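Local coordinates for uncharacterized tRNA/rRNA methyltransferase HI0380 (Haemophilus influenzae, PDB 3ILK), which probably binds RNA and methylates it with S-adenosyl-L-methionine as methyl donor, as a TrmH-family member of the SPOUT methyltransferases, at residues Glu174-Thr179 with Leu218-Leu223; Asp188-Ile193 with Gly228-Val233; Ile21-Arg26 with Tyr49-Gly54. All coordinates share one frame; numbering follows the deposited sequence.

Contact 1. Residues Glu174-Thr179 with Leu218-Leu223; sequences EKNYPT and LEKNEL
Pro178 packs against the N-terminal turn of helix 220-240, where Glu219 holds the N-cap position. The loop that crosses this helix start leads from helix 145-169 into helix 180-197 of the C-terminal helical region. Apolar contacts come first. Pro178 CB meets Leu223 CD2 at 3.3 Å, closer than usual for two carbons. Leu183 and Phe186 of helix 180-197 continue this apolar patch.

Two rings rest on backbone. Pro178 CD lies 3.0 Å from Leu218 O. The Tyr177 ring turns an edge to the same oxygen, its CD1 3.1 Å from Leu218 O.

The carboxamide of Asn176 makes van der Waals contact with the aliphatic part of Lys220. Lys220 CB lies over the amide, 3.1 Å from Asn176 ND2 and 3.2 Å from Asn176 OD1. Asn176 reaches it with CG anti to the backbone N (chi1 -170°).

Polar bonds across the contact are sparse: Lys220 N gives a weak bond of 3.4 Å to Asn176 O. Two glutamates of the helix start pair with arginines of the second subunit, Glu219 with Arg211 and Glu222 with Arg215. Glu219 N also donates to Glu222 OE1 at 2.7 Å, half of a capping box, the nitrogen lying 38° out of the carboxylate plane.

Contact 2. Residues Asp188-Ile193 with Gly228-Val233; sequences DYTERI and GMLSAV
Tyr189 OH is hydrogen-bonded to Glu234 OE1, on helix 220-240 about one turn beyond Ser231. The hydroxyl also sits beside Ser231, 3.0 Å from Ser231 OG and 3.1 Å from Ser231 CA. Ser231 OG in turn is bonded to Asn227 O. The two segments belong to neighbouring helices of the C-terminal helical region, 180-197 and 220-240. The axes of segments 188-193 and 228-233 run in the same direction, 24° apart, and come within 10.3 Å. Connecting helix 204-216 lets both run in the same direction.

Leu230 fills the space between them. Its CB lies over one face of the Tyr189 ring, 3.8 Å from the ring centroid and 18° off the normal, a CH-pi contact. Tyr189 has CG anti to its own N (chi1 -168°), which lays the ring alongside Leu230 and carries the hydroxyl on to Ser231. The serine oxygen lies at the ring edge, in its plane. The two methyls of Leu230 reach the backbone and side chain of Thr190, with CD1 3.4 Å from Thr190 OG1. That hydroxyl is bonded to Phe186 O, a carbonyl of its own helix, so its polar need is met beside the leucine.

One turn further on, the apolar packing continues with Ile193 and Val233. Tyr194 of the second subunit packs on Val233 as well. The branch of Ile193 that meets Val233 is CG2, 3.8 Å from Val233 CG1.

Contact 3. Residues Ile21-Arg26 with Tyr49-Gly54; sequences IGSAAR and YALSAG. With SO4 (sulfate ion), chain I.
Arg26 runs out straight from helix 18-31 along the turn at Leu51-Ala53. CG is anti to the backbone N (chi1 -175°), and the chain stays extended as far as NE. Its CB passes 3.4 Å from Ser52 O, and its guanidinium then lies over the Ala53 methyl. Ala53 CB sits 3.6 Å from Arg26 NE, beneath one face and toward the rim of the group. Ser52 OG stands between its backbone N and carbonyl carbon (chi1 78°). This brings OG to Tyr49 O at 2.7 Å, in the carbonyl plane and on a lone pair. Ser52 N bonds to the same oxygen, so two donors of Ser52 hold this one atom.

The residues from Ala50 to Ala53 form a type I beta turn, and Ala53 leaves helical angles with positive phi. This turn rests on helix 18-31 within the SpoU methylase domain. The backbones come closest at Gly22, whose CA lies 4.0 Å from Ser52 CA; glycine has no side chain to intervene. Ser52 CA meets Gly22 O at 3.2 Å in a CA-H...O contact. Leu51 CD2 touches Ser23 OG at 3.6 Å, and that hydroxyl is itself bonded to Gly19 O.

The outer end of Arg26 holds a sulfate, probably from the crystallisation liquor. Asn20 and Asn144 of the second subunit bind the same ion, and Tyr140 of that subunit packs on Arg26. Arg26 NH1 donates to sulfate O3 at 2.7 Å; the bond from NH2 to this oxygen is weak, at 3.3 Å.

Contacts 1 and 2 share helix 220-240 and lie on the same side of the chain's centre, with centres 18 Å apart. Contact 1 is partly buried and sits at the start of that helix. Contact 2 is buried further along it. Contact 3 is in the methylase domain on the opposite side of the chain's centre, 62 Å from contact 2 between centres, and is partly buried. The chemistry follows the place. Contact 2 is mostly apolar packing between two helices. Contact 1 joins a loop to a helix start and adds cross-subunit salt bridges. Contact 3 depends on close backbone packing and an arginine that holds a sulfate, probably from crystallisation. All three touch the second subunit.

Contact 1. Residues Glu174-Thr179 with Leu218-Leu223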
# COMPACT_ATOMS: atom_id res chain seq x y z
N GLU A 174 12.50 -7.74 20.64
CA GLU A 174 13.94 -7.62 20.46
C GLU A 174 14.68 -7.70 21.80
O GLU A 174 15.32 -6.73 22.24
CB GLU A 174 14.29 -6.32 19.71
N LYS A 175 14.60 -8.87 22.44
CA LYS A 175 15.21 -9.12 23.76
C LYS A 175 16.69 -8.71 23.86
O LYS A 175 17.34 -8.96 24.88
CB LYS A 175 15.01 -10.59 24.17
N ASN A 176 17.21 -8.08 22.80
CA ASN A 176 18.54 -7.48 22.84
C ASN A 176 18.53 -5.95 22.67
O ASN A 176 18.52 -5.40 21.54
CB ASN A 176 19.48 -8.14 21.83
CG ASN A 176 20.92 -7.70 22.02
OD1 ASN A 176 21.30 -7.20 23.10
ND2 ASN A 176 21.74 -7.88 20.97
N TYR A 177 18.52 -5.28 23.81
CA TYR A 177 18.74 -3.85 23.88
C TYR A 177 20.05 -3.64 24.64
O TYR A 177 20.37 -4.39 25.53
CB TYR A 177 17.59 -3.13 24.59
CG TYR A 177 16.41 -2.83 23.70
CD1 TYR A 177 16.46 -1.76 22.80
CD2 TYR A 177 15.25 -3.61 23.74
CE1 TYR A 177 15.38 -1.47 21.96
CE2 TYR A 177 14.16 -3.33 22.91
CZ TYR A 177 14.23 -2.25 22.02
OH TYR A 177 13.17 -1.96 21.19
N PRO A 178 20.83 -2.62 24.25
CA PRO A 178 22.09 -2.40 24.96
C PRO A 178 21.87 -2.07 26.44
O PRO A 178 20.80 -1.63 26.84
CB PRO A 178 22.69 -1.18 24.26
CG PRO A 178 21.52 -0.52 23.56
CD PRO A 178 20.58 -1.62 23.20
N THR A 179 22.91 -2.26 27.24
CA THR A 179 22.84 -1.94 28.66
C THR A 179 23.07 -0.45 28.81
O THR A 179 23.48 0.22 27.86
CB THR A 179 23.88 -2.73 29.46
OG1 THR A 179 25.20 -2.42 28.97
CG2 THR A 179 23.64 -4.21 29.34
N LEU A 218 17.90 2.78 21.08
CA LEU A 218 18.76 2.05 20.17
C LEU A 218 18.65 0.54 20.38
O LEU A 218 18.67 0.06 21.53
CB LEU A 218 20.23 2.45 20.42
CG LEU A 218 20.59 3.90 20.10
CD1 LEU A 218 22.06 4.15 20.42
CD2 LEU A 218 20.35 4.17 18.64
N GLU A 219 18.54 -0.21 19.29
CA GLU A 219 18.75 -1.65 19.41
C GLU A 219 20.26 -1.95 19.58
O GLU A 219 21.11 -1.13 19.19
CB GLU A 219 18.13 -2.40 18.24
CG GLU A 219 16.60 -2.42 18.29
CD GLU A 219 15.95 -2.78 16.95
OE1 GLU A 219 16.59 -3.48 16.13
OE2 GLU A 219 14.80 -2.36 16.70
N LYS A 220 20.59 -3.11 20.14
CA LYS A 220 21.99 -3.49 20.36
C LYS A 220 22.76 -3.57 19.04
O LYS A 220 23.92 -3.14 18.96
CB LYS A 220 22.11 -4.80 21.15
CG LYS A 220 23.56 -5.23 21.50
CD LYS A 220 24.37 -4.18 22.28
CE LYS A 220 25.88 -4.56 22.35
NZ LYS A 220 26.09 -5.88 23.05
N ASN A 221 22.11 -4.08 17.99
CA ASN A 221 22.75 -4.14 16.68
C ASN A 221 22.93 -2.75 16.04
O ASN A 221 23.95 -2.51 15.41
CB ASN A 221 22.07 -5.15 15.74
CG ASN A 221 20.89 -4.59 15.03
OD1 ASN A 221 20.90 -4.42 13.81
ND2 ASN A 221 19.84 -4.26 15.80
N GLU A 222 21.96 -1.86 16.24
CA GLU A 222 22.15 -0.43 15.93
C GLU A 222 23.32 0.20 16.71
O GLU A 222 24.20 0.89 16.13
CB GLU A 222 20.86 0.34 16.19
CG GLU A 222 19.72 -0.02 15.25
CD GLU A 222 18.36 0.49 15.70
OE1 GLU A 222 18.22 0.90 16.86
OE2 GLU A 222 17.41 0.49 14.87
N LEU A 223 23.36 -0.02 18.02
CA LEU A 223 24.50 0.46 18.78
C LEU A 223 25.78 -0.10 18.13
O LEU A 223 26.73 0.64 17.92
CB LEU A 223 24.39 0.13 20.28
CG LEU A 223 25.49 0.68 21.22
CD1 LEU A 223 25.54 2.17 21.15
CD2 LEU A 223 25.17 0.22 22.64

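Contact 2. Residues Asp188-Ile193 with Gly228-Val233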
# COMPACT_ATOMS: atom_id res chain seq x y z
N ASP A 188 30.47 8.80 25.60
CA ASP A 188 31.86 9.21 25.82
C ASP A 188 32.76 9.02 24.59
O ASP A 188 33.61 9.86 24.30
CB ASP A 188 32.43 8.52 27.05
CG ASP A 188 31.61 8.80 28.28
OD1 ASP A 188 31.96 8.38 29.43
OD2 ASP A 188 30.58 9.49 28.07
N TYR A 189 32.53 7.94 23.85
CA TYR A 189 33.28 7.63 22.64
C TYR A 189 32.97 8.65 21.51
O TYR A 189 33.90 9.18 20.92
CB TYR A 189 33.00 6.17 22.22
CG TYR A 189 33.90 5.56 21.13
CD1 TYR A 189 35.12 6.14 20.76
CD2 TYR A 189 33.54 4.36 20.52
CE1 TYR A 189 35.95 5.55 19.83
CE2 TYR A 189 34.34 3.75 19.53
CZ TYR A 189 35.55 4.35 19.20
OH TYR A 189 36.37 3.77 18.25
N THR A 190 31.69 8.89 21.22
CA THR A 190 31.25 9.97 20.32
C THR A 190 31.91 11.32 20.72
O THR A 190 32.49 12.01 19.87
CB THR A 190 29.71 10.11 20.33
OG1 THR A 190 29.09 8.89 19.91
CG2 THR A 190 29.24 11.27 19.44
N GLU A 191 31.83 11.67 22.01
CA GLU A 191 32.40 12.93 22.52
C GLU A 191 33.89 13.06 22.26
O GLU A 191 34.33 14.01 21.60
CB GLU A 191 32.22 13.08 24.02
CG GLU A 191 30.85 12.76 24.58
CD GLU A 191 30.75 13.07 26.06
OE1 GLU A 191 31.39 14.06 26.51
OE2 GLU A 191 30.02 12.33 26.77
N ARG A 192 34.66 12.13 22.83
CA ARG A 192 36.09 12.06 22.59
C ARG A 192 36.46 12.22 21.09
O ARG A 192 37.30 13.05 20.74
CB ARG A 192 36.70 10.77 23.15
CG ARG A 192 38.21 10.73 22.93
CD ARG A 192 38.90 9.55 23.57
NE ARG A 192 39.03 8.43 22.64
CZ ARG A 192 38.45 7.25 22.82
NH1 ARG A 192 37.70 7.05 23.90
NH2 ARG A 192 38.62 6.28 21.93
N ILE A 193 35.82 11.42 20.24
CA ILE A 193 36.14 11.44 18.80
C ILE A 193 35.84 12.80 18.15
O ILE A 193 36.66 13.36 17.42
CB ILE A 193 35.45 10.25 18.04
CG1 ILE A 193 36.16 8.92 18.36
CG2 ILE A 193 35.33 10.51 16.52
CD1 ILE A 193 37.66 8.85 17.94
N GLY A 228 30.74 1.03 15.50
CA GLY A 228 31.57 0.61 14.37
C GLY A 228 31.98 1.77 13.46
O GLY A 228 33.09 1.77 12.91
N MSE A 229 31.08 2.73 13.30
CA MSE A 229 31.40 3.99 12.59
C MSE A 229 32.46 4.81 13.39
O MSE A 229 33.45 5.26 12.82
CB MSE A 229 30.14 4.80 12.29
CG MSE A 229 29.13 4.02 11.41
SE MSE A 229 27.28 4.69 11.33
CE MSE A 229 27.46 5.84 9.75
N LEU A 230 32.26 4.99 14.68
CA LEU A 230 33.26 5.71 15.51
C LEU A 230 34.68 5.12 15.45
O LEU A 230 35.68 5.87 15.45
CB LEU A 230 32.81 5.81 16.96
CG LEU A 230 31.53 6.62 17.20
CD1 LEU A 230 31.08 6.42 18.64
CD2 LEU A 230 31.72 8.09 16.88
N SER A 231 34.76 3.78 15.40
CA SER A 231 36.03 3.08 15.23
C SER A 231 36.57 3.33 13.84
O SER A 231 37.78 3.51 13.67
CB SER A 231 35.85 1.60 15.47
OG SER A 231 35.22 1.44 16.74
N ALA A 232 35.69 3.34 12.85
CA ALA A 232 36.10 3.66 11.49
C ALA A 232 36.76 5.06 11.42
O ALA A 232 37.88 5.19 10.94
CB ALA A 232 34.95 3.50 10.54
N VAL A 233 36.08 6.08 11.94
CA VAL A 233 36.62 7.45 12.08
C VAL A 233 37.93 7.51 12.93
O VAL A 233 38.89 8.20 12.55
CB VAL A 233 35.54 8.43 12.68
CG1 VAL A 233 36.09 9.86 12.81
CG2 VAL A 233 34.30 8.44 11.80

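Contact 3. Residues Ile21-Arg26 with Tyr49-Gly54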
# COMPACT_ATOMS: atom_id res chain seq x y z
N ILE A 21 -21.27 -12.64 -11.69
CA ILE A 21 -20.90 -13.79 -10.84
C ILE A 21 -19.45 -14.22 -11.16
O ILE A 21 -18.67 -14.48 -10.28
CB ILE A 21 -21.84 -15.00 -11.13
CG1 ILE A 21 -23.27 -14.65 -10.75
CG2 ILE A 21 -21.30 -16.28 -10.52
CD1 ILE A 21 -24.27 -15.72 -11.15
N GLY A 22 -19.12 -14.35 -12.45
CA GLY A 22 -17.74 -14.65 -12.79
C GLY A 22 -16.69 -13.65 -12.25
O GLY A 22 -15.65 -14.06 -11.76
N SER A 23 -16.98 -12.35 -12.41
CA SER A 23 -16.01 -11.28 -12.12
C SER A 23 -15.85 -11.26 -10.58
O SER A 23 -14.73 -11.08 -10.10
CB SER A 23 -16.49 -9.93 -12.64
OG SER A 23 -16.65 -10.01 -14.05
N ALA A 24 -16.93 -11.50 -9.84
CA ALA A 24 -16.83 -11.59 -8.33
C ALA A 24 -16.03 -12.81 -7.80
O ALA A 24 -15.32 -12.71 -6.76
CB ALA A 24 -18.22 -11.58 -7.69
N ALA A 25 -16.23 -13.97 -8.44
CA ALA A 25 -15.48 -15.21 -8.15
C ALA A 25 -13.99 -15.01 -8.40
O ALA A 25 -13.16 -15.38 -7.58
CB ALA A 25 -15.97 -16.35 -9.06
N ARG A 26 -13.66 -14.43 -9.55
CA ARG A 26 -12.26 -13.98 -9.80
C ARG A 26 -11.69 -13.08 -8.68
O ARG A 26 -10.63 -13.39 -8.09
CB ARG A 26 -12.17 -13.36 -11.22
CG ARG A 26 -10.76 -12.96 -11.67
CD ARG A 26 -10.82 -12.20 -12.96
NE ARG A 26 -9.50 -12.00 -13.58
CZ ARG A 26 -9.29 -11.40 -14.74
NH1 ARG A 26 -10.31 -10.93 -15.44
NH2 ARG A 26 -8.07 -11.26 -15.20
N TYR A 49 -18.84 -18.45 -16.11
CA TYR A 49 -17.59 -19.21 -16.14
C TYR A 49 -16.48 -18.48 -16.87
O TYR A 49 -15.37 -18.36 -16.34
CB TYR A 49 -17.83 -20.59 -16.75
CG TYR A 49 -18.69 -21.43 -15.84
CD1 TYR A 49 -18.12 -22.13 -14.79
CD2 TYR A 49 -20.09 -21.48 -16.00
CE1 TYR A 49 -18.89 -22.91 -13.94
CE2 TYR A 49 -20.88 -22.25 -15.15
CZ TYR A 49 -20.26 -22.96 -14.12
OH TYR A 49 -20.99 -23.74 -13.26
N ALA A 50 -16.79 -17.96 -18.05
CA ALA A 50 -15.84 -17.18 -18.84
C ALA A 50 -15.18 -16.04 -18.04
O ALA A 50 -13.97 -15.93 -18.04
CB ALA A 50 -16.49 -16.62 -20.10
N LEU A 51 -15.99 -15.21 -17.40
CA LEU A 51 -15.46 -14.06 -16.65
C LEU A 51 -14.73 -14.44 -15.33
O LEU A 51 -14.12 -13.57 -14.66
CB LEU A 51 -16.58 -13.02 -16.44
CG LEU A 51 -16.75 -11.99 -17.57
CD1 LEU A 51 -16.94 -12.67 -18.93
CD2 LEU A 51 -17.90 -11.04 -17.30
N SER A 52 -14.81 -15.71 -14.94
CA SER A 52 -14.15 -16.13 -13.70
C SER A 52 -12.63 -16.25 -13.94
O SER A 52 -11.81 -16.20 -13.00
CB SER A 52 -14.75 -17.44 -13.16
OG SER A 52 -14.24 -18.53 -13.90
N ALA A 53 -12.28 -16.44 -15.20
CA ALA A 53 -10.88 -16.38 -15.63
C ALA A 53 -9.92 -17.33 -14.86
O ALA A 53 -8.85 -16.92 -14.46
CB ALA A 53 -10.37 -14.90 -15.58
N GLY A 54 -10.33 -18.57 -14.66
CA GLY A 54 -9.57 -19.52 -13.86
C GLY A 54 -10.14 -19.70 -12.46
O GLY A 54 -9.65 -20.53 -11.66
S SO4 I . -9.23 -9.44 -18.61
O1 SO4 I . -8.55 -10.72 -18.66
O2 SO4 I . -10.53 -9.55 -19.28
O3 SO4 I . -9.46 -9.05 -17.23
O4 SO4 I . -8.45 -8.41 -19.27